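Local coordinates for hypothetical protein (Pseudomonas aeruginosa, PDB 4HSP), which is of unknown function but belongs to the DUF3299 family, whose place in the OB clan is consistent with its curled, barrel-like beta sheet, at residues Ala57-Tyr62 / Phe77-Tyr82; Asn95-Val100 / Ala131-Arg136. All coordinates share one frame; numbering follows the deposited sequence.

Contact 1 of 2, residues Ala57-Tyr62 / Phe77-Tyr82; sequences AKLPGY and FLLVPY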
loop_
_atom_site.group_PDB
_atom_site.type_symbol
_atom_site.label_atom_id
_atom_site.label_comp_id
_atom_site.label_asym_id
_atom_site.label_seq_id
_atom_site.Cartn_x
_atom_site.Cartn_y
_atom_site.Cartn_z
ATOM N N ALA A 57 -13.997 -8.352 -24.829
ATOM C CA ALA A 57 -13.127 -9.254 -24.051
ATOM C C ALA A 57 -13.116 -8.947 -22.556
ATOM O O ALA A 57 -13.577 -7.896 -22.134
ATOM C CB ALA A 57 -11.704 -9.212 -24.597
ATOM N N LYS A 58 -12.594 -9.887 -21.766
ATOM C CA LYS A 58 -12.473 -9.815 -20.308
ATOM C C LYS A 58 -11.100 -10.400 -19.947
ATOM O O LYS A 58 -10.770 -11.531 -20.312
ATOM C CB LYS A 58 -13.643 -10.578 -19.671
ATOM C CG LYS A 58 -13.638 -10.711 -18.164
ATOM C CD LYS A 58 -14.607 -11.828 -17.790
ATOM C CE LYS A 58 -14.929 -11.880 -16.324
ATOM N NZ LYS A 58 -15.803 -13.038 -16.022
ATOM N N LEU A 59 -10.281 -9.611 -19.293
ATOM C CA LEU A 59 -8.930 -10.041 -18.958
ATOM C C LEU A 59 -8.578 -9.668 -17.513
ATOM O O LEU A 59 -8.975 -8.579 -17.074
ATOM C CB LEU A 59 -8.001 -9.328 -19.956
ATOM C CG LEU A 59 -6.548 -9.728 -20.118
ATOM C CD1 LEU A 59 -6.375 -11.211 -20.473
ATOM C CD2 LEU A 59 -5.926 -8.863 -21.202
ATOM N N PRO A 60 -7.882 -10.551 -16.735
ATOM C CA PRO A 60 -7.490 -10.159 -15.360
ATOM C C PRO A 60 -6.108 -9.495 -15.351
ATOM O O PRO A 60 -5.290 -9.731 -16.246
ATOM C CB PRO A 60 -7.470 -11.497 -14.628
ATOM C CG PRO A 60 -7.018 -12.480 -15.706
ATOM C CD PRO A 60 -7.362 -11.902 -17.060
ATOM N N GLY A 61 -5.833 -8.686 -14.346
ATOM C CA GLY A 61 -4.526 -8.049 -14.261
ATOM C C GLY A 61 -4.386 -6.961 -13.219
ATOM O O GLY A 61 -5.288 -6.738 -12.418
ATOM N N TYR A 62 -3.215 -6.310 -13.210
ATOM C CA TYR A 62 -2.889 -5.234 -12.290
ATOM C C TYR A 62 -2.882 -3.913 -13.037
ATOM O O TYR A 62 -2.604 -3.875 -14.234
ATOM C CB TYR A 62 -1.523 -5.525 -11.609
ATOM C CG TYR A 62 -1.663 -6.567 -10.521
ATOM C CD1 TYR A 62 -2.030 -6.205 -9.227
ATOM C CD2 TYR A 62 -1.542 -7.930 -10.809
ATOM C CE1 TYR A 62 -2.181 -7.160 -8.225
ATOM C CE2 TYR A 62 -1.671 -8.895 -9.807
ATOM C CZ TYR A 62 -1.996 -8.501 -8.516
ATOM O OH TYR A 62 -2.185 -9.417 -7.514
ATOM N N PHE A 77 -4.948 3.734 -18.017
ATOM C CA PHE A 77 -3.937 2.912 -17.385
ATOM C C PHE A 77 -3.459 1.779 -18.258
ATOM O O PHE A 77 -4.109 1.434 -19.241
ATOM C CB PHE A 77 -4.489 2.337 -16.067
ATOM C CG PHE A 77 -5.699 1.450 -16.180
ATOM C CD1 PHE A 77 -5.558 0.074 -16.361
ATOM C CD2 PHE A 77 -6.982 1.977 -16.033
ATOM C CE1 PHE A 77 -6.674 -0.760 -16.405
ATOM C CE2 PHE A 77 -8.099 1.146 -16.077
ATOM C CZ PHE A 77 -7.938 -0.225 -16.244
ATOM N N LEU A 78 -2.331 1.157 -17.853
ATOM C CA LEU A 78 -1.840 -0.076 -18.470
ATOM C C LEU A 78 -2.318 -1.251 -17.623
ATOM O O LEU A 78 -2.193 -1.211 -16.397
ATOM C CB LEU A 78 -0.307 -0.109 -18.599
ATOM C CG LEU A 78 0.414 1.043 -19.327
ATOM C CD1 LEU A 78 1.940 0.873 -19.222
ATOM C CD2 LEU A 78 -0.026 1.175 -20.820
ATOM N N LEU A 79 -2.910 -2.266 -18.273
ATOM C CA LEU A 79 -3.283 -3.543 -17.679
ATOM C C LEU A 79 -2.137 -4.475 -17.982
ATOM O O LEU A 79 -1.716 -4.610 -19.137
ATOM C CB LEU A 79 -4.628 -4.084 -18.215
ATOM C CG LEU A 79 -5.185 -5.313 -17.496
ATOM C CD1 LEU A 79 -5.572 -4.962 -16.011
ATOM C CD2 LEU A 79 -6.364 -5.871 -18.251
ATOM N N VAL A 80 -1.557 -5.026 -16.923
ATOM C CA VAL A 80 -0.377 -5.888 -16.963
ATOM C C VAL A 80 -0.688 -7.195 -16.187
ATOM O O VAL A 80 -1.579 -7.201 -15.319
ATOM C CB VAL A 80 0.850 -5.121 -16.375
ATOM C CG1 VAL A 80 1.288 -3.976 -17.302
ATOM C CG2 VAL A 80 0.529 -4.589 -14.983
ATOM N N PRO A 81 0.055 -8.289 -16.452
ATOM C CA PRO A 81 -0.257 -9.562 -15.778
ATOM C C PRO A 81 0.340 -9.698 -14.368
ATOM O O PRO A 81 0.111 -10.708 -13.702
ATOM C CB PRO A 81 0.343 -10.630 -16.725
ATOM C CG PRO A 81 1.028 -9.885 -17.828
ATOM C CD PRO A 81 1.148 -8.464 -17.438
ATOM N N TYR A 82 1.150 -8.742 -13.936
ATOM C CA TYR A 82 1.755 -8.848 -12.625
ATOM C C TYR A 82 1.926 -7.486 -12.010
ATOM O O TYR A 82 2.103 -6.479 -12.714
ATOM C CB TYR A 82 3.089 -9.637 -12.632
ATOM C CG TYR A 82 4.075 -9.254 -13.709
ATOM C CD1 TYR A 82 4.083 -9.902 -14.934
ATOM C CD2 TYR A 82 5.060 -8.300 -13.473
ATOM C CE1 TYR A 82 4.994 -9.568 -15.926
ATOM C CE2 TYR A 82 5.987 -7.960 -14.461
ATOM C CZ TYR A 82 5.953 -8.605 -15.685
ATOM O OH TYR A 82 6.851 -8.299 -16.683
#
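Tyr62 and Val80 form an antiparallel hydrogen-bonded pair in the beta hairpin of strands 55-68 and 73-80, part of a curled sheet consistent with an OB fold. Tyr62 N donates to Val80 O over 2.8 Å in a nearly straight bond (167°), and Val80 N returns one to Tyr62 O at 3.1 Å. The two short strand segments diverge from there: their axes run 109° apart, so 57-61 swings away across the end of 77-80.

Packing is tight where the strands part. Gly61, almost fully extended and without a side chain, lets Val80 O come within 3.2 Å of its CA. Leu79 fills the angle between the strands. With CG anti to the backbone N (chi1 -172°), its branches divide: CD1 presses on Gly61 C at 3.6 Å, while CD2 reaches Leu59, 4.2 Å from its CB. Val117 and Val100 add further apolar contacts to this leucine.

The other end is looser. Pro81 and Tyr82 leave the strand, direct their side chains away from 57-62 and are partly exposed. The neighbours of the Tyr62 ring here are backbone atoms: Pro81 O stands at its edge, near the ring plane, and Tyr82 C approaches CD2 obliquely at 3.7 Å. The Tyr62 side chain is nevertheless buried, with Pro114 of its own chain and His88 of the second subunit packing on it.

Tyr62 O is also closely surrounded: it accepts the Val80 N-H, receives a CA-H...O contact from Leu79 CA, and has Val80 CG2 3.3 Å away.

Contact 2 of 2, residues Asn95-Val100 / Ala131-Arg136; sequences NQIVYV and AAAGYR. With EDO (1,2-ethanediol), chain J.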
loop_
_atom_site.group_PDB
_atom_site.type_symbol
_atom_site.label_atom_id
_atom_site.label_comp_id
_atom_site.label_asym_id
_atom_site.label_seq_id
_atom_site.Cartn_x
_atom_site.Cartn_y
_atom_site.Cartn_z
ATOM N N ASN A 95 2.964 -7.237 -26.019
ATOM C CA ASN A 95 1.825 -8.119 -26.289
ATOM C C ASN A 95 1.347 -8.756 -24.974
ATOM O O ASN A 95 0.526 -9.672 -24.984
ATOM C CB ASN A 95 2.144 -9.159 -27.368
ATOM C CG ASN A 95 3.294 -10.089 -27.086
ATOM O OD1 ASN A 95 3.978 -9.992 -26.065
ATOM N ND2 ASN A 95 3.561 -10.999 -28.022
ATOM N N GLN A 96 1.849 -8.219 -23.844
ATOM C CA GLN A 96 1.489 -8.595 -22.474
ATOM C C GLN A 96 1.110 -7.299 -21.717
ATOM O O GLN A 96 1.262 -7.192 -20.509
ATOM C CB GLN A 96 2.624 -9.408 -21.778
ATOM C CG GLN A 96 2.922 -10.799 -22.398
ATOM C CD GLN A 96 1.845 -11.840 -22.166
ATOM O OE1 GLN A 96 1.918 -12.638 -21.223
ATOM N NE2 GLN A 96 0.839 -11.891 -23.048
ATOM N N ILE A 97 0.605 -6.309 -22.474
ATOM C CA ILE A 97 0.127 -5.008 -21.985
ATOM C C ILE A 97 -1.092 -4.591 -22.810
ATOM O O ILE A 97 -1.078 -4.711 -24.030
ATOM C CB ILE A 97 1.202 -3.863 -22.009
ATOM C CG1 ILE A 97 2.594 -4.317 -21.491
ATOM C CG2 ILE A 97 0.679 -2.606 -21.265
ATOM C CD1 ILE A 97 3.677 -3.205 -21.382
ATOM N N VAL A 98 -2.124 -4.082 -22.133
ATOM C CA VAL A 98 -3.311 -3.476 -22.722
ATOM C C VAL A 98 -3.401 -2.014 -22.226
ATOM O O VAL A 98 -3.395 -1.778 -21.019
ATOM C CB VAL A 98 -4.617 -4.264 -22.397
ATOM C CG1 VAL A 98 -5.810 -3.683 -23.144
ATOM C CG2 VAL A 98 -4.458 -5.757 -22.694
ATOM N N TYR A 99 -3.480 -1.050 -23.151
ATOM C CA TYR A 99 -3.731 0.355 -22.824
ATOM C C TYR A 99 -5.255 0.487 -22.679
ATOM O O TYR A 99 -5.993 0.270 -23.644
ATOM C CB TYR A 99 -3.169 1.276 -23.920
ATOM C CG TYR A 99 -3.189 2.757 -23.608
ATOM C CD1 TYR A 99 -4.352 3.511 -23.765
ATOM C CD2 TYR A 99 -2.012 3.435 -23.280
ATOM C CE1 TYR A 99 -4.366 4.886 -23.514
ATOM C CE2 TYR A 99 -2.008 4.814 -23.051
ATOM C CZ TYR A 99 -3.190 5.535 -23.160
ATOM O OH TYR A 99 -3.176 6.896 -22.931
ATOM N N VAL A 100 -5.728 0.758 -21.454
ATOM C CA VAL A 100 -7.157 0.846 -21.134
ATOM C C VAL A 100 -7.560 2.306 -20.866
ATOM O O VAL A 100 -6.815 3.030 -20.218
ATOM C CB VAL A 100 -7.518 -0.061 -19.921
ATOM C CG1 VAL A 100 -9.023 -0.150 -19.702
ATOM C CG2 VAL A 100 -6.914 -1.440 -20.056
ATOM N N ALA A 131 5.887 2.445 -21.241
ATOM C CA ALA A 131 5.858 1.219 -22.023
ATOM C C ALA A 131 4.989 1.340 -23.270
ATOM O O ALA A 131 4.053 2.128 -23.312
ATOM C CB ALA A 131 5.337 0.076 -21.166
ATOM N N ALA A 132 5.285 0.511 -24.274
ATOM C CA ALA A 132 4.506 0.366 -25.491
ATOM C C ALA A 132 3.573 -0.831 -25.327
ATOM O O ALA A 132 3.956 -1.819 -24.696
ATOM C CB ALA A 132 5.427 0.161 -26.682
ATOM N N ALA A 133 2.345 -0.742 -25.886
ATOM C CA ALA A 133 1.348 -1.812 -25.867
ATOM C C ALA A 133 0.897 -2.093 -27.293
ATOM O O ALA A 133 0.904 -1.181 -28.124
ATOM C CB ALA A 133 0.166 -1.428 -24.985
ATOM N N GLY A 134 0.559 -3.352 -27.573
ATOM C CA GLY A 134 0.079 -3.809 -28.873
ATOM C C GLY A 134 -1.428 -3.935 -28.908
ATOM O O GLY A 134 -2.006 -4.150 -29.976
ATOM N N TYR A 135 -2.068 -3.737 -27.736
ATOM C CA TYR A 135 -3.505 -3.847 -27.513
ATOM C C TYR A 135 -4.077 -2.649 -26.790
ATOM O O TYR A 135 -3.399 -2.025 -25.973
ATOM C CB TYR A 135 -3.829 -5.116 -26.696
ATOM C CG TYR A 135 -3.305 -6.387 -27.325
ATOM C CD1 TYR A 135 -3.882 -6.908 -28.481
ATOM C CD2 TYR A 135 -2.186 -7.039 -26.802
ATOM C CE1 TYR A 135 -3.397 -8.075 -29.074
ATOM C CE2 TYR A 135 -1.689 -8.206 -27.392
ATOM C CZ TYR A 135 -2.305 -8.723 -28.524
ATOM O OH TYR A 135 -1.840 -9.872 -29.112
ATOM N N ARG A 136 -5.354 -2.352 -27.082
ATOM C CA ARG A 136 -6.129 -1.283 -26.461
ATOM C C ARG A 136 -7.502 -1.818 -26.031
ATOM O O ARG A 136 -8.024 -2.780 -26.607
ATOM C CB ARG A 136 -6.298 -0.070 -27.402
ATOM C CG ARG A 136 -5.035 0.685 -27.752
ATOM C CD ARG A 136 -5.345 1.748 -28.763
ATOM N NE ARG A 136 -5.529 3.054 -28.131
ATOM C CZ ARG A 136 -4.795 4.130 -28.403
ATOM N NH1 ARG A 136 -3.832 4.072 -29.320
ATOM N NH2 ARG A 136 -5.026 5.273 -27.771
HETATM C C1 EDO J . -8.321 3.436 -26.267
HETATM O O1 EDO J . -7.305 2.679 -25.591
HETATM C C2 EDO J . -9.636 2.623 -26.481
HETATM O O2 EDO J . -9.591 1.928 -27.727
#
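Tyr99 and Arg136 come together through their torsions: Tyr99 sets CG trans to the backbone N (chi1 -172°), and Arg136 bends at chi3 (98°), bringing its guanidinium beside the tyrosine ring. The two groups meet obliquely, not as a stack. A 1,2-ethanediol, probably from the crystallisation liquor, lies at the edge of both; Arg136 NE donates to its O1 at 3.1 Å.

The backbones beneath form a parallel pair at these two residues. Tyr99 N donates to Tyr135 O at 3.0 Å, nearly straight (170°), and Arg136 CA makes a CA-H...O contact of 3.2 Å with Tyr99 O. Val98 and Tyr135 send their side chains to the opposite face of the sheet.

There the Tyr135 ring turns its edge to the backbone of 95-97: CE2 is 3.6 Å from Asn95 O, and Ile97 O lies in the ring plane, 3.8 Å from CD2. Asn95 O accepts a hydrogen bond from Gln96 NE2, whose second partner is Trp8 O. The Tyr135 hydroxyl is held by Leu11 O and Val49 N, so this buried ring is anchored at its far end too. Ile97 provides the apolar link to 131-133, with CD1 3.7 Å from Ala131 CB and CG2 3.9 Å from Ala133 CB.

A parallel join of this kind, between the third and the last strand of the barrel, is a feature of OB folds and consistent with the family's clan. Strand 98-102 thus sits between strand 73-80, its antiparallel neighbour, and strand 132-144, which also pairs with strands 115-118, 120-122 and 126-127.

How the contacts relate
From the N terminus, contact 1 closes first: strand 55-68 turns back as strand 73-80, with 14 residues between 57-62 and 77-82. A loop then leads to 95-100, and contact 2 closes a longer excursion of 30 residues before 131-136. The two follow in series, neither nested nor crossed. Their centres are 9 Å apart, and strands 73-80 and 98-102 are sheet neighbours, with probable hydrogen bonds Phe77 O to Val100 N and Leu79 N to Val98 O. The strand pairings give the order 55-68, 73-80, 98-102, 132-144; strand 115-118, paired with both 132-144 and 55-68, completes the circuit. Inside, Leu59 packs directly on Val98.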